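Local coordinates for protein alcohol dehydrogenase, zinc-containing (Streptococcus pneumoniae serotype 2, PDB 5YLN) that probably oxidises alcohols reversibly to aldehydes or ketones with NAD+, as a zinc-containing alcohol dehydrogenase, at residues 39-44 / 331-336; 6-11 / 47-52. All coordinates share one frame; numbering follows the deposited sequence.

Contact 1 (39-44 / 331-336). With ZN (zinc ion), chain E.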
loop_
_atom_site.group_PDB
_atom_site.type_symbol
_atom_site.label_atom_id
_atom_site.label_comp_id
_atom_site.label_asym_id
_atom_site.label_seq_id
_atom_site.Cartn_x
_atom_site.Cartn_y
_atom_site.Cartn_z
ATOM N N THR A 39 30.451 -15.124 6.757
ATOM C CA THR A 39 29.659 -14.281 5.876
ATOM C C THR A 39 28.854 -15.193 4.955
ATOM O O THR A 39 28.883 -16.423 5.085
ATOM C CB THR A 39 30.560 -13.302 5.101
ATOM O OG1 THR A 39 29.760 -12.315 4.453
ATOM C CG2 THR A 39 31.436 -14.036 4.030
ATOM N N THR A 40 28.115 -14.580 4.030
ATOM C CA THR A 40 27.330 -15.306 3.033
ATOM C C THR A 40 27.215 -14.452 1.753
ATOM O O THR A 40 27.785 -13.363 1.647
ATOM C CB THR A 40 25.963 -15.687 3.639
ATOM O OG1 THR A 40 25.209 -16.515 2.743
ATOM C CG2 THR A 40 25.151 -14.462 3.950
ATOM N N ILE A 41 26.474 -14.965 0.772
ATOM C CA ILE A 41 26.183 -14.279 -0.484
ATOM C C ILE A 41 24.679 -14.041 -0.563
ATOM O O ILE A 41 23.877 -14.908 -0.195
ATOM C CB ILE A 41 26.640 -15.095 -1.715
ATOM C CG1 ILE A 41 28.047 -15.678 -1.532
ATOM C CG2 ILE A 41 26.602 -14.243 -2.969
ATOM C CD1 ILE A 41 28.355 -16.765 -2.527
ATOM N N CYS A 42 24.302 -12.877 -1.068
ATOM C CA CYS A 42 22.922 -12.507 -1.326
ATOM C C CYS A 42 22.675 -12.504 -2.829
ATOM O O CYS A 42 23.600 -12.305 -3.621
ATOM C CB CYS A 42 22.630 -11.125 -0.743
ATOM S SG CYS A 42 21.000 -10.506 -1.152
ATOM N N GLY A 43 21.427 -12.739 -3.233
ATOM C CA GLY A 43 21.104 -12.635 -4.646
ATOM C C GLY A 43 21.527 -11.306 -5.254
ATOM O O GLY A 43 21.977 -11.260 -6.403
ATOM N N THR A 44 21.406 -10.211 -4.486
ATOM C CA THR A 44 21.817 -8.893 -4.969
ATOM C C THR A 44 23.294 -8.871 -5.365
ATOM O O THR A 44 23.672 -8.147 -6.286
ATOM C CB THR A 44 21.524 -7.823 -3.899
ATOM O OG1 THR A 44 20.111 -7.722 -3.656
ATOM C CG2 THR A 44 22.050 -6.464 -4.321
ATOM N N LYS A 331 34.534 -20.463 -5.448
ATOM C CA LYS A 331 33.699 -21.661 -5.487
ATOM C C LYS A 331 32.333 -21.407 -4.866
ATOM O O LYS A 331 31.327 -21.960 -5.327
ATOM C CB LYS A 331 34.372 -22.817 -4.755
ATOM C CG LYS A 331 35.526 -23.478 -5.473
ATOM C CD LYS A 331 36.246 -24.375 -4.486
ATOM C CE LYS A 331 37.496 -25.005 -5.081
ATOM N NZ LYS A 331 37.164 -26.260 -5.798
ATOM N N ALA A 332 32.284 -20.610 -3.793
ATOM C CA ALA A 332 31.011 -20.339 -3.124
ATOM C C ALA A 332 30.037 -19.637 -4.068
ATOM O O ALA A 332 28.852 -19.980 -4.129
ATOM C CB ALA A 332 31.236 -19.499 -1.860
ATOM N N TYR A 333 30.528 -18.644 -4.806
ATOM C CA TYR A 333 29.716 -17.978 -5.819
ATOM C C TYR A 333 29.257 -18.939 -6.910
ATOM O O TYR A 333 28.118 -18.851 -7.386
ATOM C CB TYR A 333 30.508 -16.831 -6.433
ATOM C CG TYR A 333 30.247 -15.529 -5.730
ATOM C CD1 TYR A 333 30.973 -15.170 -4.596
ATOM C CD2 TYR A 333 29.271 -14.657 -6.193
ATOM C CE1 TYR A 333 30.734 -13.976 -3.941
ATOM C CE2 TYR A 333 29.018 -13.453 -5.543
ATOM C CZ TYR A 333 29.759 -13.119 -4.424
ATOM O OH TYR A 333 29.525 -11.932 -3.778
ATOM N N GLU A 334 30.132 -19.852 -7.338
ATOM C CA GLU A 334 29.743 -20.821 -8.359
ATOM C C GLU A 334 28.553 -21.662 -7.907
ATOM O O GLU A 334 27.644 -21.938 -8.700
ATOM C CB GLU A 334 30.924 -21.731 -8.704
ATOM C CG GLU A 334 30.539 -22.894 -9.602
ATOM C CD GLU A 334 30.121 -22.456 -11.005
ATOM O OE1 GLU A 334 30.530 -21.356 -11.453
ATOM O OE2 GLU A 334 29.380 -23.227 -11.657
ATOM N N VAL A 335 28.542 -22.077 -6.634
ATOM C CA VAL A 335 27.471 -22.932 -6.125
ATOM C C VAL A 335 26.183 -22.135 -5.973
ATOM O O VAL A 335 25.099 -22.589 -6.355
ATOM C CB VAL A 335 27.894 -23.563 -4.786
ATOM C CG1 VAL A 335 26.676 -24.092 -4.035
ATOM C CG2 VAL A 335 28.966 -24.672 -4.999
ATOM N N PHE A 336 26.289 -20.931 -5.407
ATOM C CA PHE A 336 25.121 -20.089 -5.182
ATOM C C PHE A 336 24.451 -19.675 -6.493
ATOM O O PHE A 336 23.225 -19.750 -6.623
ATOM C CB PHE A 336 25.528 -18.860 -4.371
ATOM C CG PHE A 336 24.372 -18.029 -3.902
ATOM C CD1 PHE A 336 23.418 -18.568 -3.045
ATOM C CD2 PHE A 336 24.261 -16.710 -4.289
ATOM C CE1 PHE A 336 22.348 -17.807 -2.607
ATOM C CE2 PHE A 336 23.200 -15.923 -3.821
ATOM C CZ PHE A 336 22.245 -16.477 -2.984
HETATM ZN ZN ZN E . 21.000 -8.671 0.585
#
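Ile-41, Tyr-333 and Phe-336 form a buried apolar contact in the catalytic, GroES-like part of this medium-chain dehydrogenase, where helix 329-337 packs against the connection from strand 33-39 to helix 43-50. Ile-41 enters between two aromatic rings, and its branching lets one side chain serve both. Ile-41 CD1 lies over the face of Tyr-333 in a CH-pi contact, 3.9 Å from the ring centroid and 18° off the ring normal. The other branch, CG2, stands anti to the backbone N. It reaches toward the hydroxyl end of the same ring and also meets Phe-336, with 3.6 Å between Ile-41 CG2 and Phe-336 CD2. Ala-332 is small enough to let the isoleucine tip approach the helix backbone, and Ile-41 CD1 comes to 3.6 Å from Ala-332 O. Tyrosine suits its place because its ring packs on isoleucine while its hydroxyl hydrogen-bonds Gln-124 OE1.

Phe-336, with CG anti to its own backbone N (chi1 -171°), reaches the backbone of residues 41-43, where helix 43-50 begins. Ile-41 O sits over one face of its ring and is satisfied by Lys-346 NZ, whereas Gly-43 N lies at the ring edge, near its plane. Cys-42 turns its side chain away from this apolar layer and binds the zinc ion, which His-64 also binds. As the N-cap of helix 43-50, Cys-42 uses its sulfur twice: SG lies 2.5 Å from the zinc and accepts a bond from Thr-44 N, with 3.4 Å between Thr-44 N and Cys-42 SG.

Contact 2 (6-11 / 47-52)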
loop_
_atom_site.group_PDB
_atom_site.type_symbol
_atom_site.label_atom_id
_atom_site.label_comp_id
_atom_site.label_asym_id
_atom_site.label_seq_id
_atom_site.Cartn_x
_atom_site.Cartn_y
_atom_site.Cartn_z
ATOM N N LYS A 6 42.784 -9.945 2.121
ATOM C CA LYS A 6 42.063 -10.507 0.984
ATOM C C LYS A 6 40.624 -10.022 1.003
ATOM O O LYS A 6 40.032 -9.831 2.074
ATOM C CB LYS A 6 42.054 -12.038 1.005
ATOM C CG LYS A 6 43.432 -12.736 1.009
ATOM C CD LYS A 6 44.310 -12.288 -0.113
ATOM C CE LYS A 6 44.018 -13.026 -1.405
ATOM N NZ LYS A 6 45.155 -12.898 -2.351
ATOM N N ALA A 7 40.055 -9.872 -0.195
ATOM C CA ALA A 7 38.703 -9.363 -0.398
ATOM C C ALA A 7 38.177 -9.792 -1.768
ATOM O O ALA A 7 38.951 -10.017 -2.700
ATOM C CB ALA A 7 38.677 -7.842 -0.274
ATOM N N TYR A 8 36.850 -9.909 -1.877
ATOM C CA TYR A 8 36.166 -10.205 -3.137
ATOM C C TYR A 8 35.568 -8.913 -3.686
ATOM O O TYR A 8 34.595 -8.381 -3.136
ATOM C CB TYR A 8 35.086 -11.273 -2.955
ATOM C CG TYR A 8 34.754 -12.007 -4.242
ATOM C CD1 TYR A 8 35.763 -12.602 -5.000
ATOM C CD2 TYR A 8 33.439 -12.105 -4.703
ATOM C CE1 TYR A 8 35.472 -13.273 -6.196
ATOM C CE2 TYR A 8 33.127 -12.783 -5.885
ATOM C CZ TYR A 8 34.145 -13.363 -6.629
ATOM O OH TYR A 8 33.842 -14.026 -7.797
ATOM N N THR A 9 36.136 -8.425 -4.784
ATOM C CA THR A 9 35.835 -7.112 -5.334
ATOM C C THR A 9 35.057 -7.245 -6.638
ATOM O O THR A 9 35.364 -8.102 -7.469
ATOM C CB THR A 9 37.125 -6.322 -5.608
ATOM O OG1 THR A 9 37.913 -7.039 -6.568
ATOM C CG2 THR A 9 37.945 -6.108 -4.333
ATOM N N TYR A 10 34.063 -6.380 -6.812
ATOM C CA TYR A 10 33.450 -6.159 -8.112
ATOM C C TYR A 10 34.412 -5.381 -9.010
ATOM O O TYR A 10 35.029 -4.402 -8.575
ATOM C CB TYR A 10 32.141 -5.388 -7.940
ATOM C CG TYR A 10 31.458 -5.020 -9.241
ATOM C CD1 TYR A 10 31.076 -6.001 -10.147
ATOM C CD2 TYR A 10 31.164 -3.699 -9.546
ATOM C CE1 TYR A 10 30.437 -5.680 -11.331
ATOM C CE2 TYR A 10 30.523 -3.364 -10.738
ATOM C CZ TYR A 10 30.171 -4.361 -11.631
ATOM O OH TYR A 10 29.537 -4.059 -12.831
ATOM N N VAL A 11 34.553 -5.813 -10.264
ATOM C CA VAL A 11 35.447 -5.161 -11.226
ATOM C C VAL A 11 34.669 -4.449 -12.331
ATOM O O VAL A 11 34.778 -3.232 -12.503
ATOM C CB VAL A 11 36.456 -6.159 -11.837
ATOM C CG1 VAL A 11 37.490 -5.412 -12.680
ATOM C CG2 VAL A 11 37.123 -6.979 -10.756
ATOM N N HIS A 47 23.509 -10.019 -8.835
ATOM C CA HIS A 47 23.072 -8.927 -9.702
ATOM C C HIS A 47 24.170 -7.884 -9.886
ATOM O O HIS A 47 24.361 -7.374 -10.995
ATOM C CB HIS A 47 21.816 -8.264 -9.125
ATOM C CG HIS A 47 20.576 -9.095 -9.255
ATOM N ND1 HIS A 47 20.019 -9.416 -10.474
ATOM C CD2 HIS A 47 19.774 -9.655 -8.315
ATOM C CE1 HIS A 47 18.939 -10.152 -10.284
ATOM N NE2 HIS A 47 18.765 -10.309 -8.982
ATOM N N ILE A 48 24.885 -7.533 -8.806
ATOM C CA ILE A 48 25.968 -6.556 -8.928
ATOM C C ILE A 48 27.011 -7.038 -9.931
ATOM O O ILE A 48 27.447 -6.287 -10.808
ATOM C CB ILE A 48 26.616 -6.271 -7.562
ATOM C CG1 ILE A 48 25.684 -5.486 -6.643
ATOM C CG2 ILE A 48 27.948 -5.521 -7.750
ATOM C CD1 ILE A 48 26.083 -5.573 -5.199
ATOM N N ILE A 49 27.428 -8.300 -9.807
ATOM C CA ILE A 49 28.478 -8.842 -10.671
ATOM C C ILE A 49 28.026 -8.856 -12.122
ATOM O O ILE A 49 28.821 -8.612 -13.038
ATOM C CB ILE A 49 28.884 -10.247 -10.197
ATOM C CG1 ILE A 49 29.602 -10.151 -8.845
ATOM C CG2 ILE A 49 29.752 -10.958 -11.244
ATOM C CD1 ILE A 49 29.806 -11.491 -8.172
ATOM N N LYS A 50 26.743 -9.150 -12.356
ATOM C CA LYS A 50 26.185 -9.120 -13.705
ATOM C C LYS A 50 26.166 -7.718 -14.300
ATOM O O LYS A 50 26.155 -7.581 -15.525
ATOM C CB LYS A 50 24.767 -9.692 -13.698
ATOM C CG LYS A 50 24.691 -11.193 -13.932
ATOM C CD LYS A 50 23.270 -11.720 -13.727
ATOM C CE LYS A 50 22.279 -10.995 -14.624
ATOM N NZ LYS A 50 22.746 -10.938 -16.051
ATOM N N GLY A 51 26.178 -6.679 -13.475
ATOM C CA GLY A 51 26.084 -5.317 -13.959
ATOM C C GLY A 51 24.721 -4.675 -13.811
ATOM O O GLY A 51 24.495 -3.605 -14.388
ATOM N N ASP A 52 23.807 -5.285 -13.058
ATOM C CA ASP A 52 22.462 -4.742 -12.887
ATOM C C ASP A 52 22.340 -3.823 -11.675
ATOM O O ASP A 52 21.237 -3.330 -11.402
ATOM C CB ASP A 52 21.436 -5.875 -12.765
ATOM C CG ASP A 52 21.522 -6.875 -13.919
ATOM O OD1 ASP A 52 21.841 -6.456 -15.049
ATOM O OD2 ASP A 52 21.266 -8.083 -13.684
#
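Tyr-10 of strand 4-12 meets Ile-48 and Ile-49 on the last turn of helix 43-50, which closes in a Schellman motif; this strand-on-helix contact lies in the catalytic domain of the dehydrogenase. No hydrogen bond crosses it. Tyr-10 contributes the most: CG anti to the backbone N (chi1 176°) carries its ring from the strand to the helix. Ile-48 CG2 lies over one ring face, 4.0 Å from the Tyr-10 centroid and 17° off the normal, a CH-pi contact for which the methyl of a beta-branched residue is well placed. The ring also fits against the helix backbone: Tyr-10 CE1 is 3.1 Å from Ile-48 O, a carbonyl that accepts the backbone N-H of Gly-51, while Ile-49 O lies at the ring edge, near its plane.

Ile-49 starts out pointing away from the strand, yet its long branch brings CD1 back to Tyr-8, with 4.2 Å between Ile-49 CD1 and Tyr-8 CE2. The longer CG1-CD1 branch thus gives Ile-49 a second aromatic residue of the same strand to pack on.

Gly-51 ends the helix with a positive phi of 102°, where a CB would be jammed against the preceding carbonyl oxygen. Asp-52 N bonds back to His-47 O. Beside this turn the phenol oxygen of Tyr-10 arrives, leaving 3.8 Å between Tyr-10 OH and Gly-51 CA.

In the fold
Both contacts are buried, and both use helix 43-50: contact 1 holds its beginning, beside the zinc, and contact 2 its end, farther from the chain's centre. Their centres lie about 11 Å apart, yet they share one apolar cluster, since Tyr-333 CE1 is 3.3 Å from Tyr-8 CE2 and Tyr-333 CE2 is 3.4 Å from Ile-49 CD1. Isoleucine methyls over tyrosine faces recur in each, but with roles exchanged: in contact 1 helix 329-337 supplies the rings, in contact 2 helix 43-50 supplies the isoleucines and strand 4-12 the rings. The helix ends also differ, a metal-binding cysteine cap at one and a glycine turn at the other.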